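Local coordinates for protein meta cleavage compound hydrolase (Janthinobacterium, PDB 1J1I) that catalyses the hydrolytic cleavage of a carbon-carbon bond in the ring-opened meta-cleavage product of carbazole degradation, probably releasing anthranilate, at residues A[93-98]-A[117-122]; A[98-103]-A[128-133]. All coordinates share one frame; numbering follows the deposited sequence.

Interaction 1 (A[93-98]-A[117-122]); sequences RHLHDF and GATGLG
Helix 114-126 of the alpha/beta hydrolase fold, which follows the nucleophile elbow, meets helix 88-101 here through Leu95 and Thr119. The CD2 methyl of Leu95 does most of the touching. Leu95 CD2 lies 3.9 Å from Thr119 CG2 and 3.8 Å from the backbone atom Thr119 O. It also rests on the bare backbone of Gly120, with Leu95 CD2 3.9 Å from Gly120 CA. Further back, Leu95 CB comes within 4.1 Å of Thr119 CG2, so the threonine methyl lies against both CB and CD2 of the leucine. The two side chains cross at a slant.

Thr119 splits its two branches between two tasks. CG2 is anti to the backbone N and meets Leu95. OG1 lies beside that N (chi1 -58°) and hydrogen-bonds to Met115 O one turn back and to Gln88 NE2. The hydroxyl is thus satisfied inside a buried contact. The Gln88 bond ties the two helices outside the segments; none runs between 93-98 and 117-122.

Ser114, the probable nucleophile, starts helix 114-126, with its side chain about 9 Å from that of Thr119. Leu95 and His94 also pack on Met71 of strand 67-71, Phe98 reaches strands 17-23 and 26-33, and Thr119 touches Met73 in a loop.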
loop_
_atom_site.group_PDB
_atom_site.type_symbol
_atom_site.label_atom_id
_atom_site.label_comp_id
_atom_site.label_asym_id
_atom_site.label_seq_id
_atom_site.Cartn_x
_atom_site.Cartn_y
_atom_site.Cartn_z
ATOM N N ARG A 93 5.655 -28.146 -4.937
ATOM C CA ARG A 93 6.890 -28.872 -5.213
ATOM C C ARG A 93 7.473 -28.420 -6.544
ATOM O O ARG A 93 8.688 -28.249 -6.675
ATOM C CB ARG A 93 6.635 -30.380 -5.270
ATOM C CG ARG A 93 7.902 -31.203 -5.501
ATOM C CD ARG A 93 7.570 -32.597 -6.009
ATOM N NE ARG A 93 6.621 -33.290 -5.142
ATOM C CZ ARG A 93 6.076 -34.470 -5.423
ATOM N NH1 ARG A 93 5.220 -35.025 -4.574
ATOM N NH2 ARG A 93 6.385 -35.095 -6.553
ATOM N N HIS A 94 6.604 -28.227 -7.533
ATOM C CA HIS A 94 7.063 -27.796 -8.845
ATOM C C HIS A 94 7.780 -26.453 -8.765
ATOM O O HIS A 94 8.865 -26.293 -9.321
ATOM C CB HIS A 94 5.897 -27.689 -9.836
ATOM C CG HIS A 94 6.280 -27.056 -11.138
ATOM N ND1 HIS A 94 5.788 -25.836 -11.546
ATOM C CD2 HIS A 94 7.137 -27.458 -12.108
ATOM C CE1 HIS A 94 6.322 -25.513 -12.710
ATOM N NE2 HIS A 94 7.146 -26.482 -13.074
ATOM N N LEU A 95 7.172 -25.489 -8.079
ATOM C CA LEU A 95 7.779 -24.171 -7.944
ATOM C C LEU A 95 9.122 -24.308 -7.229
ATOM O O LEU A 95 10.100 -23.647 -7.588
ATOM C CB LEU A 95 6.844 -23.230 -7.178
ATOM C CG LEU A 95 7.367 -21.826 -6.848
ATOM C CD1 LEU A 95 7.846 -21.140 -8.125
ATOM C CD2 LEU A 95 6.251 -21.005 -6.190
ATOM N N HIS A 96 9.169 -25.172 -6.222
ATOM C CA HIS A 96 10.404 -25.416 -5.484
ATOM C C HIS A 96 11.483 -25.927 -6.439
ATOM O O HIS A 96 12.615 -25.437 -6.433
ATOM C CB HIS A 96 10.155 -26.442 -4.367
ATOM C CG HIS A 96 11.401 -27.106 -3.855
ATOM N ND1 HIS A 96 12.016 -28.144 -4.521
ATOM C CD2 HIS A 96 12.139 -26.883 -2.741
ATOM C CE1 HIS A 96 13.078 -28.536 -3.837
ATOM N NE2 HIS A 96 13.175 -27.787 -2.754
ATOM N N ASP A 97 11.119 -26.905 -7.264
ATOM C CA ASP A 97 12.049 -27.495 -8.219
ATOM C C ASP A 97 12.490 -26.487 -9.283
ATOM O O ASP A 97 13.656 -26.470 -9.683
ATOM C CB ASP A 97 11.422 -28.738 -8.881
ATOM C CG ASP A 97 11.144 -29.866 -7.884
ATOM O OD1 ASP A 97 11.663 -29.820 -6.752
ATOM O OD2 ASP A 97 10.413 -30.814 -8.233
ATOM N N PHE A 98 11.568 -25.639 -9.734
ATOM C CA PHE A 98 11.904 -24.629 -10.733
ATOM C C PHE A 98 12.943 -23.670 -10.161
ATOM O O PHE A 98 13.942 -23.368 -10.808
ATOM C CB PHE A 98 10.657 -23.844 -11.149
ATOM C CG PHE A 98 10.944 -22.694 -12.080
ATOM C CD1 PHE A 98 10.975 -21.389 -11.601
ATOM C CD2 PHE A 98 11.184 -22.918 -13.435
ATOM C CE1 PHE A 98 11.238 -20.312 -12.455
ATOM C CE2 PHE A 98 11.451 -21.853 -14.303
ATOM C CZ PHE A 98 11.476 -20.542 -13.809
ATOM N N GLY A 117 -0.590 -17.187 -6.205
ATOM C CA GLY A 117 -0.285 -16.633 -4.898
ATOM C C GLY A 117 -0.286 -17.727 -3.844
ATOM O O GLY A 117 0.599 -17.780 -2.990
ATOM N N ALA A 118 -1.272 -18.616 -3.913
ATOM C CA ALA A 118 -1.355 -19.720 -2.954
ATOM C C ALA A 118 -0.110 -20.600 -3.067
ATOM O O ALA A 118 0.413 -21.102 -2.066
ATOM C CB ALA A 118 -2.605 -20.555 -3.219
ATOM N N THR A 119 0.373 -20.780 -4.294
ATOM C CA THR A 119 1.544 -21.613 -4.522
ATOM C C THR A 119 2.815 -20.936 -4.000
ATOM O O THR A 119 3.683 -21.596 -3.432
ATOM C CB THR A 119 1.676 -21.972 -6.023
ATOM O OG1 THR A 119 0.484 -22.651 -6.452
ATOM C CG2 THR A 119 2.868 -22.899 -6.254
ATOM N N GLY A 120 2.915 -19.622 -4.182
ATOM C CA GLY A 120 4.068 -18.895 -3.680
ATOM C C GLY A 120 4.055 -18.928 -2.158
ATOM O O GLY A 120 5.103 -19.051 -1.502
ATOM N N LEU A 121 2.857 -18.827 -1.594
ATOM C CA LEU A 121 2.682 -18.854 -0.146
ATOM C C LEU A 121 3.138 -20.210 0.386
ATOM O O LEU A 121 3.835 -20.288 1.398
ATOM C CB LEU A 121 1.207 -18.603 0.210
ATOM C CG LEU A 121 0.862 -18.300 1.678
ATOM C CD1 LEU A 121 -0.535 -17.700 1.764
ATOM C CD2 LEU A 121 0.952 -19.564 2.522
ATOM N N GLY A 122 2.751 -21.275 -0.309
ATOM C CA GLY A 122 3.140 -22.612 0.103
ATOM C C GLY A 122 4.650 -22.778 0.146
ATOM O O GLY A 122 5.201 -23.329 1.107
#

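Interaction 2 (A[98-103]-A[128-133]); sequences FIKAMN and SELVNA
Leu130 carries this contact between the last turns of helix 88-101 and the short 3-10 turn that leads into strand 131-137. Its CB points toward the helix. CG lies anti to the carbonyl carbon (chi1 -58°), and the two methyls then divide the work. Leu130 CD1 meets both Ile99 CG2, at 4.1 Å, and Lys100 CD, at 4.0 Å. Leu130 CD2 lies 3.7 Å from Lys100 CD.

The side chains of Ile99 and Leu130 are inclined to each other. The lysine chain crosses Leu130 at about a right angle. Lys100 starts off to one side but bends at chi2, chi3 and chi4, and the folded chain brings its CD against the leucine methyls. Its ammonium group is not part of this grip: Lys100 NZ stays 6.6 Å from Glu129 OE2, too far for a salt bridge. Ile99 also packs on Val108 of strand 108-113, whose backbone hydrogen-bonds to Leu130.

All the touching atoms are carbons, and no hydrogen bond crosses between the segments. The contact is apolar packing; the methylenes of exposed Lys100 extend the cover of Leu130.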
loop_
_atom_site.group_PDB
_atom_site.type_symbol
_atom_site.label_atom_id
_atom_site.label_comp_id
_atom_site.label_asym_id
_atom_site.label_seq_id
_atom_site.Cartn_x
_atom_site.Cartn_y
_atom_site.Cartn_z
ATOM N N PHE A 98 11.568 -25.639 -9.734
ATOM C CA PHE A 98 11.904 -24.629 -10.733
ATOM C C PHE A 98 12.943 -23.670 -10.161
ATOM O O PHE A 98 13.942 -23.368 -10.808
ATOM C CB PHE A 98 10.657 -23.844 -11.149
ATOM C CG PHE A 98 10.944 -22.694 -12.080
ATOM C CD1 PHE A 98 10.975 -21.389 -11.601
ATOM C CD2 PHE A 98 11.184 -22.918 -13.435
ATOM C CE1 PHE A 98 11.238 -20.312 -12.455
ATOM C CE2 PHE A 98 11.451 -21.853 -14.303
ATOM C CZ PHE A 98 11.476 -20.542 -13.809
ATOM N N ILE A 99 12.703 -23.195 -8.945
ATOM C CA ILE A 99 13.640 -22.283 -8.303
ATOM C C ILE A 99 15.030 -22.915 -8.222
ATOM O O ILE A 99 16.022 -22.297 -8.607
ATOM C CB ILE A 99 13.140 -21.889 -6.894
ATOM C CG1 ILE A 99 11.904 -20.989 -7.032
ATOM C CG2 ILE A 99 14.227 -21.157 -6.128
ATOM C CD1 ILE A 99 11.198 -20.704 -5.730
ATOM N N LYS A 100 15.095 -24.153 -7.739
ATOM C CA LYS A 100 16.368 -24.862 -7.619
ATOM C C LYS A 100 17.034 -25.063 -8.986
ATOM O O LYS A 100 18.244 -24.900 -9.121
ATOM C CB LYS A 100 16.153 -26.228 -6.962
ATOM C CG LYS A 100 15.515 -26.168 -5.584
ATOM C CD LYS A 100 16.374 -25.395 -4.601
ATOM C CE LYS A 100 17.675 -26.119 -4.306
ATOM N NZ LYS A 100 17.433 -27.471 -3.737
ATOM N N ALA A 101 16.236 -25.421 -9.989
ATOM C CA ALA A 101 16.744 -25.655 -11.337
ATOM C C ALA A 101 17.269 -24.383 -12.002
ATOM O O ALA A 101 18.132 -24.445 -12.885
ATOM C CB ALA A 101 15.655 -26.285 -12.203
ATOM N N MET A 102 16.738 -23.232 -11.599
ATOM C CA MET A 102 17.186 -21.966 -12.164
ATOM C C MET A 102 18.559 -21.592 -11.607
ATOM O O MET A 102 19.001 -22.129 -10.593
ATOM C CB MET A 102 16.172 -20.855 -11.873
ATOM C CG MET A 102 14.921 -20.921 -12.746
ATOM S SD MET A 102 15.299 -20.821 -14.520
ATOM C CE MET A 102 15.634 -19.073 -14.688
ATOM N N ASN A 103 19.240 -20.678 -12.286
ATOM C CA ASN A 103 20.564 -20.260 -11.853
ATOM C C ASN A 103 20.510 -19.025 -10.961
ATOM O O ASN A 103 20.794 -17.909 -11.403
ATOM C CB ASN A 103 21.462 -20.015 -13.078
ATOM C CG ASN A 103 20.888 -18.988 -14.045
ATOM O OD1 ASN A 103 19.677 -18.946 -14.288
ATOM N ND2 ASN A 103 21.764 -18.165 -14.621
ATOM N N SER A 128 11.168 -21.674 2.858
ATOM C CA SER A 128 11.489 -20.258 3.000
ATOM C C SER A 128 12.956 -19.889 2.830
ATOM O O SER A 128 13.268 -18.728 2.584
ATOM C CB SER A 128 10.977 -19.726 4.346
ATOM O OG SER A 128 11.687 -20.286 5.433
ATOM N N GLU A 129 13.859 -20.857 2.955
ATOM C CA GLU A 129 15.276 -20.554 2.789
ATOM C C GLU A 129 15.582 -20.134 1.346
ATOM O O GLU A 129 16.655 -19.607 1.054
ATOM C CB GLU A 129 16.147 -21.753 3.192
ATOM C CG GLU A 129 16.115 -22.954 2.255
ATOM C CD GLU A 129 14.881 -23.829 2.418
ATOM O OE1 GLU A 129 14.061 -23.568 3.325
ATOM O OE2 GLU A 129 14.737 -24.790 1.630
ATOM N N LEU A 130 14.630 -20.364 0.450
ATOM C CA LEU A 130 14.783 -20.002 -0.954
ATOM C C LEU A 130 14.146 -18.646 -1.245
ATOM O O LEU A 130 14.406 -18.040 -2.285
ATOM C CB LEU A 130 14.080 -21.027 -1.845
ATOM C CG LEU A 130 14.475 -22.498 -1.768
ATOM C CD1 LEU A 130 13.536 -23.310 -2.657
ATOM C CD2 LEU A 130 15.924 -22.659 -2.205
ATOM N N VAL A 131 13.317 -18.175 -0.318
ATOM C CA VAL A 131 12.571 -16.933 -0.521
ATOM C C VAL A 131 12.988 -15.717 0.294
ATOM O O VAL A 131 13.211 -15.809 1.502
ATOM C CB VAL A 131 11.070 -17.192 -0.260
ATOM C CG1 VAL A 131 10.232 -16.007 -0.728
ATOM C CG2 VAL A 131 10.646 -18.473 -0.967
ATOM N N ASN A 132 13.054 -14.574 -0.389
ATOM C CA ASN A 132 13.422 -13.294 0.212
ATOM C C ASN A 132 12.189 -12.433 0.529
ATOM O O ASN A 132 12.135 -11.772 1.564
ATOM C CB ASN A 132 14.333 -12.525 -0.747
ATOM C CG ASN A 132 14.562 -11.097 -0.309
ATOM O OD1 ASN A 132 15.193 -10.844 0.717
ATOM N ND2 ASN A 132 14.040 -10.149 -1.084
ATOM N N ALA A 133 11.212 -12.438 -0.374
ATOM C CA ALA A 133 9.986 -11.651 -0.206
ATOM C C ALA A 133 8.839 -12.309 -0.956
ATOM O O ALA A 133 9.060 -13.034 -1.930
ATOM C CB ALA A 133 10.192 -10.227 -0.723
#

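How the interactions relate
Both contacts use helix 88-101, in successive parts that share Phe98. Interaction 1 is core: all three touching residues are buried, and one segment lies on the helix that starts at the probable active-site serine. Interaction 2 is nearer the surface, away from the annotated sites, and packs the chain of an exposed lysine and a buried isoleucine against a partly exposed leucine. The partners differ too. Interaction 1 is helix against helix, close enough for a methyl to touch glycine backbone. Interaction 2 sets the helix end against the turn joining helix 114-126 to strand 131-137. Neither has a cross-segment hydrogen bond. The two meet where His96 CD2 packs on Leu130 CD1 at 3.8 Å.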